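Local structure of L-iditol 2-dehydrogenase (Clostridium scindens, 4OH1) at residues V156-E167 / M298-I309; T17-E25 / L327-Y338. The protein is probably a zinc-dependent L-iditol 2-dehydrogenase that uses NAD+, a member of the zinc-containing alcohol dehydrogenase family. One frame throughout, in Å; residues are numbered along the deposited sequence.

Contact 1 of 2, residues V156-E167 / M298-I309; sequences VEPLTVALSSAE and MIQGAWQFPKSI. With ZN (zinc ion), chain B.
A chi1 of 178° swings the Ser-308 hydroxyl away from its own amide nitrogen and over to helix 156-167, where it donates to a backbone carbonyl, Ser-308 OG to Val-156 O being 2.9 Å. It meets that oxygen in the carbonyl plane on a lone pair, although the same oxygen already accepts the helical bond from Thr-160 N. The Ser-308 side chain sits as a knob among Val-156, Leu-159, Thr-160 and Leu-163. Gln-304 bends at chi2 (-76°), which turns its amide to Ser-164 OG and to Glu-167, whose side chain comes from the opposite direction. Gln-304 NE2 gives a nearly straight bond (172°) to Glu-167 OE1 at 3.0 Å, running in the amide plane but striking the carboxylate from above its own plane. A second, more bent bond goes from Gln-304 NE2 to Ser-164 OG (3.1 Å). Lys-307 closes the polar cluster: NZ takes the syn lone pair of Glu-167 OE2 in a salt bridge of 2.8 Å and also donates to Gln-304 OE1, so both ends of the amide are held and its rotation is fixed.

Helix 156-167 is the one that, in this medium-chain dehydrogenase fold, brings Glu-157 to the zinc ion; Glu-157 OE1 binds the metal at 2.1 Å, beside His-74, Glu-75 and waters 2 and 3. Water 1 joins its other oxygen, OE2, to Gln-300 O. Close by, the Phe-305 ring receives Thr-160 CG2 over one face in a CH-pi contact, while CG of Glu-157 comes obliquely to its CZ. Gly-301 CA lies 3.4 Å from Ser-164 OG. Farther along, the bent chain of selenomethionine Met-298 lies across the helix, SE against Ser-164 CB (3.5 Å) and CE between Val-161 CG1 and Ser-165 OG.

Contact 2 of 2, residues T17-E25 / L327-Y338; sequences TMGTVDMME and LTNYKQAFEDLY
Tyr-330 reaches up from helix 330-338 to the backbone of strand 20-25, and its length spans much of the gap between them. From CB the side chain leaves with CG between the backbone N and the carbonyl carbon (chi1 75°), a torsion that stands the ring up toward the strand. On one flank CD1 meets the terminal methyl of selenomethionine Met-23, and CE1 lies 3.7 Å from Met-23 CB. On the other, CD2 approaches Val-21 CG1, and CE2 brings the ring edge to Val-21 O at 3.5 Å, the oxygen lying near the ring plane. One face of the ring carries CG of Lys-331. At the tip, the hydroxyl accepts a hydrogen bond from the backbone, Met-23 N to Tyr-330 OH being 2.9 Å with an angle of 156° at the hydrogen; Lys-331 NZ adds a weak one. Water 4 donates to Val-21 O and accepts from the same lysine amine.

One turn on, Phe-334 presents a face to Val-21, whose CG2 sits over it in a CH-pi contact, 4.2 Å from the ring centroid. Tyr-338 OH comes 3.5 Å from Gly-19 O. At the other end, Met-23 CE packs on Leu-327 CG at 3.7 Å. Asp-22 OD2 bonds to Thr-8 of the adjacent strand 2-9. The strand, an outer one within this chain of its antiparallel sheet, runs nearly antiparallel (164°) to the helix: alpha/beta packing in which Tyr-330, Phe-334 and Tyr-338 of the last helix, 330-338, close over the N-terminal sheet.

In the fold
Contact 1 and contact 2 lie about 27 Å apart between centres, with nearest atoms about 12 Å apart, and do not touch. Residues 17-25 come first in the chain, then 156-167, 298-309 and finally 327-338, so both segments of contact 1 fall between those of contact 2. Contact 2 brings a strand near the N-terminus against the last helix. Contact 1 lies near the spatial centre of the subunit, where helix 156-168 packs on helix 184-194 of the Rossmann-type part and segment 298-309 follows strand 294-297 of its parallel sheet. Contact 1 thus sits between the zinc-binding catalytic side and the Rossmann-type part; in contact 2, the side chain of Phe-334 stays about 13 Å from a zinc ion.

Contact 1 of 2, residues V156-E167 / M298-I309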
loop_
_atom_site.group_PDB
_atom_site.type_symbol
_atom_site.label_atom_id
_atom_site.label_comp_id
_atom_site.label_asym_id
_atom_site.label_seq_id
_atom_site.Cartn_x
_atom_site.Cartn_y
_atom_site.Cartn_z
ATOM N N VAL A 156 15.747 -21.055 -6.979
ATOM C CA VAL A 156 14.454 -20.386 -6.950
ATOM C C VAL A 156 13.864 -20.214 -5.580
ATOM O O VAL A 156 13.275 -19.118 -5.274
ATOM C CB VAL A 156 13.421 -21.020 -7.897
ATOM C CG1 VAL A 156 12.024 -20.536 -7.612
ATOM C CG2 VAL A 156 13.751 -20.676 -9.346
ATOM N N GLU A 157 13.977 -21.217 -4.724
ATOM C CA GLU A 157 13.283 -21.138 -3.430
ATOM C C GLU A 157 13.985 -20.131 -2.520
ATOM O O GLU A 157 13.331 -19.314 -1.889
ATOM C CB GLU A 157 13.128 -22.494 -2.733
ATOM C CG GLU A 157 12.338 -22.442 -1.366
ATOM C CD GLU A 157 13.202 -22.025 -0.195
ATOM O OE1 GLU A 157 14.438 -22.177 -0.311
ATOM O OE2 GLU A 157 12.689 -21.480 0.817
ATOM N N PRO A 158 15.299 -20.190 -2.416
ATOM C CA PRO A 158 15.871 -19.162 -1.558
ATOM C C PRO A 158 15.676 -17.730 -2.099
ATOM O O PRO A 158 15.507 -16.814 -1.299
ATOM C CB PRO A 158 17.335 -19.534 -1.456
ATOM C CG PRO A 158 17.582 -20.491 -2.488
ATOM C CD PRO A 158 16.282 -21.192 -2.763
ATOM N N LEU A 159 15.644 -17.555 -3.419
ATOM C CA LEU A 159 15.281 -16.247 -4.006
ATOM C C LEU A 159 13.905 -15.801 -3.567
ATOM O O LEU A 159 13.721 -14.612 -3.304
ATOM C CB LEU A 159 15.416 -16.230 -5.505
ATOM C CG LEU A 159 15.396 -14.873 -6.199
ATOM C CD1 LEU A 159 16.649 -13.999 -5.775
ATOM C CD2 LEU A 159 15.432 -15.093 -7.659
ATOM N N THR A 160 12.934 -16.713 -3.432
ATOM C CA THR A 160 11.659 -16.289 -2.880
ATOM C C THR A 160 11.744 -15.715 -1.462
ATOM O O THR A 160 10.942 -14.868 -1.084
ATOM C CB THR A 160 10.597 -17.404 -2.826
ATOM O OG1 THR A 160 10.991 -18.422 -1.878
ATOM C CG2 THR A 160 10.354 -18.039 -4.216
ATOM N N VAL A 161 12.603 -16.288 -0.625
ATOM C CA VAL A 161 12.814 -15.779 0.693
ATOM C C VAL A 161 13.469 -14.391 0.652
ATOM O O VAL A 161 13.104 -13.478 1.354
ATOM C CB VAL A 161 13.708 -16.741 1.506
ATOM C CG1 VAL A 161 14.036 -16.116 2.847
ATOM C CG2 VAL A 161 12.990 -18.061 1.755
ATOM N N ALA A 162 14.451 -14.242 -0.208
ATOM C CA ALA A 162 15.078 -12.986 -0.378
ATOM C C ALA A 162 14.118 -11.941 -0.943
ATOM O O ALA A 162 14.114 -10.788 -0.452
ATOM C CB ALA A 162 16.284 -13.153 -1.253
ATOM N N LEU A 163 13.294 -12.323 -1.926
ATOM C CA LEU A 163 12.313 -11.410 -2.475
ATOM C C LEU A 163 11.315 -10.973 -1.432
ATOM O O LEU A 163 10.973 -9.796 -1.388
ATOM C CB LEU A 163 11.544 -12.020 -3.665
ATOM C CG LEU A 163 12.314 -12.056 -4.966
ATOM C CD1 LEU A 163 11.752 -13.106 -5.872
ATOM C CD2 LEU A 163 12.239 -10.753 -5.679
ATOM N N SER A 164 10.830 -11.883 -0.601
ATOM C CA SER A 164 9.861 -11.501 0.424
ATOM C C SER A 164 10.405 -10.551 1.476
ATOM O O SER A 164 9.693 -9.702 1.960
ATOM C CB SER A 164 9.364 -12.713 1.208
ATOM O OG SER A 164 8.863 -13.633 0.281
ATOM N N SER A 165 11.629 -10.797 1.881
ATOM C CA SER A 165 12.313 -9.989 2.841
ATOM C C SER A 165 12.582 -8.605 2.248
ATOM O O SER A 165 12.323 -7.602 2.895
ATOM C CB SER A 165 13.641 -10.686 3.240
ATOM O OG SER A 165 13.312 -11.916 3.906
ATOM N N ALA A 166 13.017 -8.532 1.006
ATOM C CA ALA A 166 13.245 -7.235 0.378
ATOM C C ALA A 166 11.974 -6.446 0.287
ATOM O O ALA A 166 11.962 -5.256 0.568
ATOM C CB ALA A 166 13.879 -7.349 -0.986
ATOM N N GLU A 167 10.888 -7.111 -0.041
ATOM C CA GLU A 167 9.634 -6.433 -0.160
ATOM C C GLU A 167 9.142 -5.997 1.165
ATOM O O GLU A 167 8.560 -4.941 1.296
ATOM C CB GLU A 167 8.609 -7.358 -0.806
ATOM C CG GLU A 167 8.893 -7.522 -2.270
ATOM C CD GLU A 167 8.053 -8.580 -2.988
ATOM O OE1 GLU A 167 7.367 -9.396 -2.323
ATOM O OE2 GLU A 167 8.112 -8.594 -4.253
HETATM N N MSE A 298 9.309 -12.355 9.135
HETATM C CA MSE A 298 9.152 -12.925 7.790
HETATM C C MSE A 298 9.157 -14.479 7.898
HETATM O O MSE A 298 10.193 -15.083 8.243
HETATM C CB MSE A 298 10.304 -12.431 6.896
HETATM C CG MSE A 298 9.904 -12.084 5.439
HETATM SE SE MSE A 298 9.234 -13.666 4.564
HETATM C CE MSE A 298 11.000 -14.557 4.355
ATOM N N ILE A 299 8.008 -15.114 7.634
ATOM C CA ILE A 299 7.981 -16.594 7.479
ATOM C C ILE A 299 7.533 -17.123 6.091
ATOM O O ILE A 299 6.379 -16.957 5.652
ATOM C CB ILE A 299 7.179 -17.358 8.595
ATOM C CG1 ILE A 299 7.455 -18.901 8.447
ATOM C CG2 ILE A 299 5.673 -16.929 8.592
ATOM C CD1 ILE A 299 7.558 -19.770 9.719
ATOM N N GLN A 300 8.504 -17.765 5.440
ATOM C CA GLN A 300 8.359 -18.554 4.194
ATOM C C GLN A 300 8.202 -17.720 2.942
ATOM O O GLN A 300 8.843 -18.040 1.946
ATOM C CB GLN A 300 7.225 -19.593 4.254
ATOM C CG GLN A 300 7.509 -20.792 5.124
ATOM C CD GLN A 300 6.425 -21.869 5.019
ATOM O OE1 GLN A 300 5.653 -21.923 4.046
ATOM N NE2 GLN A 300 6.360 -22.718 6.033
ATOM N N GLY A 301 7.380 -16.675 2.984
ATOM C CA GLY A 301 6.951 -16.004 1.752
ATOM C C GLY A 301 5.682 -16.716 1.209
ATOM O O GLY A 301 5.402 -17.894 1.554
ATOM N N ALA A 302 4.908 -16.010 0.390
ATOM C CA ALA A 302 3.675 -16.515 -0.196
ATOM C C ALA A 302 3.543 -16.018 -1.605
ATOM O O ALA A 302 3.742 -14.819 -1.829
ATOM C CB ALA A 302 2.474 -15.981 0.563
ATOM N N TRP A 303 3.137 -16.895 -2.530
ATOM C CA TRP A 303 2.931 -16.505 -3.911
ATOM C C TRP A 303 4.158 -15.938 -4.607
ATOM O O TRP A 303 4.013 -15.121 -5.470
ATOM C CB TRP A 303 1.827 -15.456 -4.000
ATOM C CG TRP A 303 0.593 -15.839 -3.204
ATOM C CD1 TRP A 303 0.007 -15.093 -2.236
ATOM C CD2 TRP A 303 -0.209 -17.042 -3.325
ATOM N NE1 TRP A 303 -1.096 -15.753 -1.735
ATOM C CE2 TRP A 303 -1.260 -16.937 -2.402
ATOM C CE3 TRP A 303 -0.142 -18.187 -4.126
ATOM C CZ2 TRP A 303 -2.218 -17.938 -2.237
ATOM C CZ3 TRP A 303 -1.091 -19.198 -3.939
ATOM C CH2 TRP A 303 -2.107 -19.054 -3.015
ATOM N N GLN A 304 5.351 -16.369 -4.238
ATOM C CA GLN A 304 6.545 -15.787 -4.794
ATOM C C GLN A 304 7.198 -16.585 -5.902
ATOM O O GLN A 304 8.168 -16.105 -6.534
ATOM C CB GLN A 304 7.586 -15.570 -3.691
ATOM C CG GLN A 304 7.161 -14.653 -2.566
ATOM C CD GLN A 304 7.182 -13.177 -2.953
ATOM O OE1 GLN A 304 7.100 -12.819 -4.099
ATOM N NE2 GLN A 304 7.246 -12.353 -1.999
ATOM N N PHE A 305 6.738 -17.797 -6.123
ATOM C CA PHE A 305 7.470 -18.700 -7.028
ATOM C C PHE A 305 7.516 -18.229 -8.487
ATOM O O PHE A 305 8.587 -18.168 -9.091
ATOM C CB PHE A 305 6.979 -20.147 -6.837
ATOM C CG PHE A 305 7.825 -20.944 -5.809
ATOM C CD1 PHE A 305 7.659 -20.768 -4.426
ATOM C CD2 PHE A 305 8.787 -21.829 -6.227
ATOM C CE1 PHE A 305 8.453 -21.473 -3.509
ATOM C CE2 PHE A 305 9.579 -22.526 -5.305
ATOM C CZ PHE A 305 9.404 -22.339 -3.960
ATOM N N PRO A 306 6.379 -17.822 -9.060
ATOM C CA PRO A 306 6.411 -17.356 -10.456
ATOM C C PRO A 306 7.333 -16.133 -10.621
ATOM O O PRO A 306 8.198 -16.109 -11.539
ATOM C CB PRO A 306 4.934 -17.057 -10.759
ATOM C CG PRO A 306 4.210 -18.004 -9.824
ATOM C CD PRO A 306 4.994 -17.943 -8.569
ATOM N N LYS A 307 7.207 -15.200 -9.678
ATOM C CA LYS A 307 8.070 -13.994 -9.595
ATOM C C LYS A 307 9.553 -14.321 -9.564
ATOM O O LYS A 307 10.408 -13.828 -10.344
ATOM C CB LYS A 307 7.630 -13.178 -8.379
ATOM C CG LYS A 307 8.361 -11.858 -8.219
ATOM C CD LYS A 307 8.128 -11.228 -6.907
ATOM C CE LYS A 307 6.698 -10.822 -6.720
ATOM N NZ LYS A 307 6.480 -10.561 -5.307
ATOM N N SER A 308 9.872 -15.204 -8.675
ATOM C CA SER A 308 11.239 -15.637 -8.533
ATOM C C SER A 308 11.776 -16.277 -9.780
ATOM O O SER A 308 12.929 -16.039 -10.222
ATOM C CB SER A 308 11.301 -16.602 -7.349
ATOM O OG SER A 308 12.607 -17.091 -7.186
ATOM N N ILE A 309 10.953 -17.115 -10.386
ATOM C CA ILE A 309 11.334 -17.724 -11.651
ATOM C C ILE A 309 11.572 -16.665 -12.700
ATOM O O ILE A 309 12.566 -16.743 -13.436
ATOM C CB ILE A 309 10.264 -18.713 -12.075
ATOM C CG1 ILE A 309 10.317 -19.933 -11.147
ATOM C CG2 ILE A 309 10.450 -19.105 -13.485
ATOM C CD1 ILE A 309 9.147 -20.871 -11.264
HETATM ZN ZN ZN B . 15.820 -22.487 1.236
HETATM O O HOH W 1 10.315 -20.749 1.837
HETATM O O HOH W 2 14.132 -21.807 2.782
HETATM O O HOH W 3 16.356 -20.248 1.881
#

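Contact 2 of 2, residues T17-E25 / L327-Y338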
loop_
_atom_site.group_PDB
_atom_site.type_symbol
_atom_site.label_atom_id
_atom_site.label_comp_id
_atom_site.label_asym_id
_atom_site.label_seq_id
_atom_site.Cartn_x
_atom_site.Cartn_y
_atom_site.Cartn_z
ATOM N N THR A 17 29.266 -33.749 19.651
ATOM C CA THR A 17 29.361 -34.230 18.262
ATOM C C THR A 17 28.426 -33.425 17.353
ATOM O O THR A 17 27.371 -32.939 17.774
ATOM C CB THR A 17 29.038 -35.735 18.129
ATOM O OG1 THR A 17 27.885 -36.054 18.918
ATOM C CG2 THR A 17 30.212 -36.576 18.589
HETATM N N MSE A 18 28.838 -33.279 16.102
HETATM C CA MSE A 18 28.025 -32.615 15.082
HETATM C C MSE A 18 27.052 -33.589 14.403
HETATM O O MSE A 18 27.172 -34.812 14.524
HETATM C CB MSE A 18 28.930 -31.964 14.027
HETATM C CG MSE A 18 29.857 -30.911 14.589
HETATM SE SE MSE A 18 28.855 -29.454 15.427
HETATM C CE MSE A 18 30.170 -28.971 16.834
ATOM N N GLY A 19 26.090 -33.024 13.672
ATOM C CA GLY A 19 25.125 -33.822 12.908
ATOM C C GLY A 19 25.762 -34.509 11.712
ATOM O O GLY A 19 26.795 -34.058 11.227
ATOM N N THR A 20 25.132 -35.580 11.233
ATOM C CA THR A 20 25.617 -36.325 10.057
ATOM C C THR A 20 24.603 -36.498 8.890
ATOM O O THR A 20 23.377 -36.463 9.067
ATOM C CB THR A 20 26.064 -37.715 10.498
ATOM O OG1 THR A 20 24.960 -38.368 11.137
ATOM C CG2 THR A 20 27.199 -37.582 11.483
ATOM N N VAL A 21 25.131 -36.650 7.680
ATOM C CA VAL A 21 24.307 -36.858 6.489
ATOM C C VAL A 21 24.817 -38.074 5.770
ATOM O O VAL A 21 26.019 -38.172 5.480
ATOM C CB VAL A 21 24.378 -35.666 5.542
ATOM C CG1 VAL A 21 23.700 -35.998 4.250
ATOM C CG2 VAL A 21 23.661 -34.455 6.171
ATOM N N ASP A 22 23.914 -38.981 5.448
ATOM C CA ASP A 22 24.377 -40.207 4.828
ATOM C C ASP A 22 23.470 -40.646 3.741
ATOM O O ASP A 22 22.283 -40.460 3.828
ATOM C CB ASP A 22 24.474 -41.310 5.859
ATOM C CG ASP A 22 25.508 -41.038 6.893
ATOM O OD1 ASP A 22 26.683 -41.007 6.506
ATOM O OD2 ASP A 22 25.142 -40.996 8.093
HETATM N N MSE A 23 24.043 -41.245 2.719
HETATM C CA MSE A 23 23.228 -41.786 1.648
HETATM C C MSE A 23 22.658 -43.135 2.041
HETATM O O MSE A 23 23.381 -43.965 2.571
HETATM C CB MSE A 23 24.053 -41.971 0.399
HETATM C CG MSE A 23 23.209 -42.382 -0.759
HETATM SE SE MSE A 23 24.377 -42.727 -2.281
HETATM C CE MSE A 23 24.749 -40.924 -2.940
HETATM N N MSE A 24 21.383 -43.359 1.773
HETATM C CA MSE A 24 20.737 -44.675 1.982
HETATM C C MSE A 24 20.036 -45.058 0.708
HETATM O O MSE A 24 19.954 -44.253 -0.236
HETATM C CB MSE A 24 19.740 -44.659 3.152
HETATM C CG MSE A 24 20.346 -44.187 4.432
HETATM SE SE MSE A 24 19.176 -43.814 6.008
HETATM C CE MSE A 24 18.985 -45.633 6.758
ATOM N N GLU A 25 19.561 -46.294 0.628
ATOM C CA GLU A 25 18.718 -46.650 -0.503
ATOM C C GLU A 25 17.261 -46.354 -0.155
ATOM O O GLU A 25 16.838 -46.450 0.990
ATOM C CB GLU A 25 18.912 -48.082 -1.022
ATOM C CG GLU A 25 18.284 -48.201 -2.470
ATOM C CD GLU A 25 19.298 -48.437 -3.620
ATOM O OE1 GLU A 25 19.558 -49.648 -3.879
ATOM O OE2 GLU A 25 19.785 -47.440 -4.266
ATOM N N LEU A 327 26.254 -35.783 -6.664
ATOM C CA LEU A 327 25.669 -36.548 -5.581
ATOM C C LEU A 327 26.643 -37.604 -5.093
ATOM O O LEU A 327 26.764 -37.852 -3.917
ATOM C CB LEU A 327 24.357 -37.159 -6.010
ATOM C CG LEU A 327 23.654 -38.026 -4.981
ATOM C CD1 LEU A 327 23.557 -37.312 -3.617
ATOM C CD2 LEU A 327 22.239 -38.426 -5.470
ATOM N N THR A 328 27.380 -38.212 -6.004
ATOM C CA THR A 328 28.348 -39.223 -5.607
ATOM C C THR A 328 29.293 -38.667 -4.566
ATOM O O THR A 328 29.676 -39.370 -3.632
ATOM C CB THR A 328 29.157 -39.698 -6.830
ATOM O OG1 THR A 328 28.252 -40.201 -7.805
ATOM C CG2 THR A 328 30.106 -40.792 -6.471
ATOM N N ASN A 329 29.692 -37.411 -4.732
ATOM C CA ASN A 329 30.649 -36.782 -3.807
ATOM C C ASN A 329 29.989 -35.932 -2.752
ATOM O O ASN A 329 30.575 -34.943 -2.332
ATOM C CB ASN A 329 31.621 -35.911 -4.591
ATOM C CG ASN A 329 32.492 -36.726 -5.485
ATOM O OD1 ASN A 329 32.657 -37.895 -5.247
ATOM N ND2 ASN A 329 33.031 -36.138 -6.533
ATOM N N TYR A 330 28.783 -36.313 -2.340
ATOM C CA TYR A 330 28.037 -35.535 -1.386
ATOM C C TYR A 330 28.799 -35.327 -0.095
ATOM O O TYR A 330 28.588 -34.326 0.597
ATOM C CB TYR A 330 26.685 -36.180 -1.034
ATOM C CG TYR A 330 26.748 -37.386 -0.112
ATOM C CD1 TYR A 330 27.001 -38.655 -0.623
ATOM C CD2 TYR A 330 26.530 -37.261 1.248
ATOM C CE1 TYR A 330 27.074 -39.777 0.192
ATOM C CE2 TYR A 330 26.573 -38.379 2.068
ATOM C CZ TYR A 330 26.841 -39.644 1.515
ATOM O OH TYR A 330 26.893 -40.737 2.305
ATOM N N LYS A 331 29.644 -36.272 0.262
ATOM C CA LYS A 331 30.357 -36.124 1.495
ATOM C C LYS A 331 31.208 -34.867 1.473
ATOM O O LYS A 331 31.227 -34.157 2.460
ATOM C CB LYS A 331 31.128 -37.397 1.885
ATOM C CG LYS A 331 30.197 -38.390 2.612
ATOM C CD LYS A 331 30.951 -39.326 3.508
ATOM C CE LYS A 331 31.071 -40.803 3.016
ATOM N NZ LYS A 331 29.856 -41.591 3.423
ATOM N N GLN A 332 31.865 -34.555 0.366
ATOM C CA GLN A 332 32.656 -33.316 0.295
ATOM C C GLN A 332 31.774 -32.081 0.331
ATOM O O GLN A 332 32.181 -31.052 0.850
ATOM C CB GLN A 332 33.494 -33.242 -0.957
ATOM C CG GLN A 332 34.747 -34.064 -0.894
ATOM C CD GLN A 332 35.067 -34.691 -2.236
ATOM O OE1 GLN A 332 34.423 -35.672 -2.646
ATOM N NE2 GLN A 332 36.037 -34.108 -2.947
ATOM N N ALA A 333 30.576 -32.182 -0.236
ATOM C CA ALA A 333 29.681 -31.062 -0.249
ATOM C C ALA A 333 29.304 -30.682 1.135
ATOM O O ALA A 333 29.218 -29.494 1.471
ATOM C CB ALA A 333 28.426 -31.360 -1.055
ATOM N N PHE A 334 29.011 -31.674 1.946
ATOM C CA PHE A 334 28.649 -31.373 3.315
ATOM C C PHE A 334 29.890 -30.927 4.140
ATOM O O PHE A 334 29.760 -30.069 5.011
ATOM C CB PHE A 334 27.799 -32.504 3.907
ATOM C CG PHE A 334 26.395 -32.437 3.427
ATOM C CD1 PHE A 334 25.498 -31.587 4.032
ATOM C CD2 PHE A 334 26.013 -33.100 2.308
ATOM C CE1 PHE A 334 24.231 -31.435 3.563
ATOM C CE2 PHE A 334 24.734 -32.964 1.810
ATOM C CZ PHE A 334 23.837 -32.124 2.436
ATOM N N GLU A 335 31.086 -31.428 3.838
ATOM C CA GLU A 335 32.278 -30.832 4.474
ATOM C C GLU A 335 32.347 -29.337 4.126
ATOM O O GLU A 335 32.514 -28.493 5.011
ATOM C CB GLU A 335 33.560 -31.510 4.046
ATOM C CG GLU A 335 33.739 -32.912 4.555
ATOM C CD GLU A 335 34.982 -33.599 3.910
ATOM O OE1 GLU A 335 35.925 -32.856 3.520
ATOM O OE2 GLU A 335 35.013 -34.860 3.770
ATOM N N ASP A 336 32.176 -29.010 2.844
ATOM C CA ASP A 336 32.188 -27.610 2.411
ATOM C C ASP A 336 31.126 -26.811 3.114
ATOM O O ASP A 336 31.383 -25.729 3.562
ATOM C CB ASP A 336 32.030 -27.500 0.912
ATOM C CG ASP A 336 33.246 -27.939 0.186
ATOM O OD1 ASP A 336 34.239 -28.211 0.865
ATOM O OD2 ASP A 336 33.233 -28.050 -1.051
ATOM N N LEU A 337 29.947 -27.369 3.268
ATOM C CA LEU A 337 28.903 -26.704 4.002
ATOM C C LEU A 337 29.339 -26.384 5.427
ATOM O O LEU A 337 29.199 -25.241 5.881
ATOM C CB LEU A 337 27.674 -27.584 4.072
ATOM C CG LEU A 337 26.504 -26.915 4.785
ATOM C CD1 LEU A 337 25.934 -25.841 3.889
ATOM C CD2 LEU A 337 25.429 -27.908 5.148
ATOM N N TYR A 338 29.835 -27.403 6.138
ATOM C CA TYR A 338 30.177 -27.245 7.549
ATOM C C TYR A 338 31.328 -26.271 7.683
ATOM O O TYR A 338 31.431 -25.651 8.694
ATOM C CB TYR A 338 30.527 -28.566 8.279
ATOM C CG TYR A 338 29.471 -29.677 8.223
ATOM C CD1 TYR A 338 28.106 -29.405 8.348
ATOM C CD2 TYR A 338 29.857 -31.008 8.035
ATOM C CE1 TYR A 338 27.171 -30.421 8.281
ATOM C CE2 TYR A 338 28.941 -32.010 7.957
ATOM C CZ TYR A 338 27.607 -31.722 8.086
ATOM O OH TYR A 338 26.724 -32.760 8.002
HETATM O O HOH W 4 28.484 -39.326 5.287
#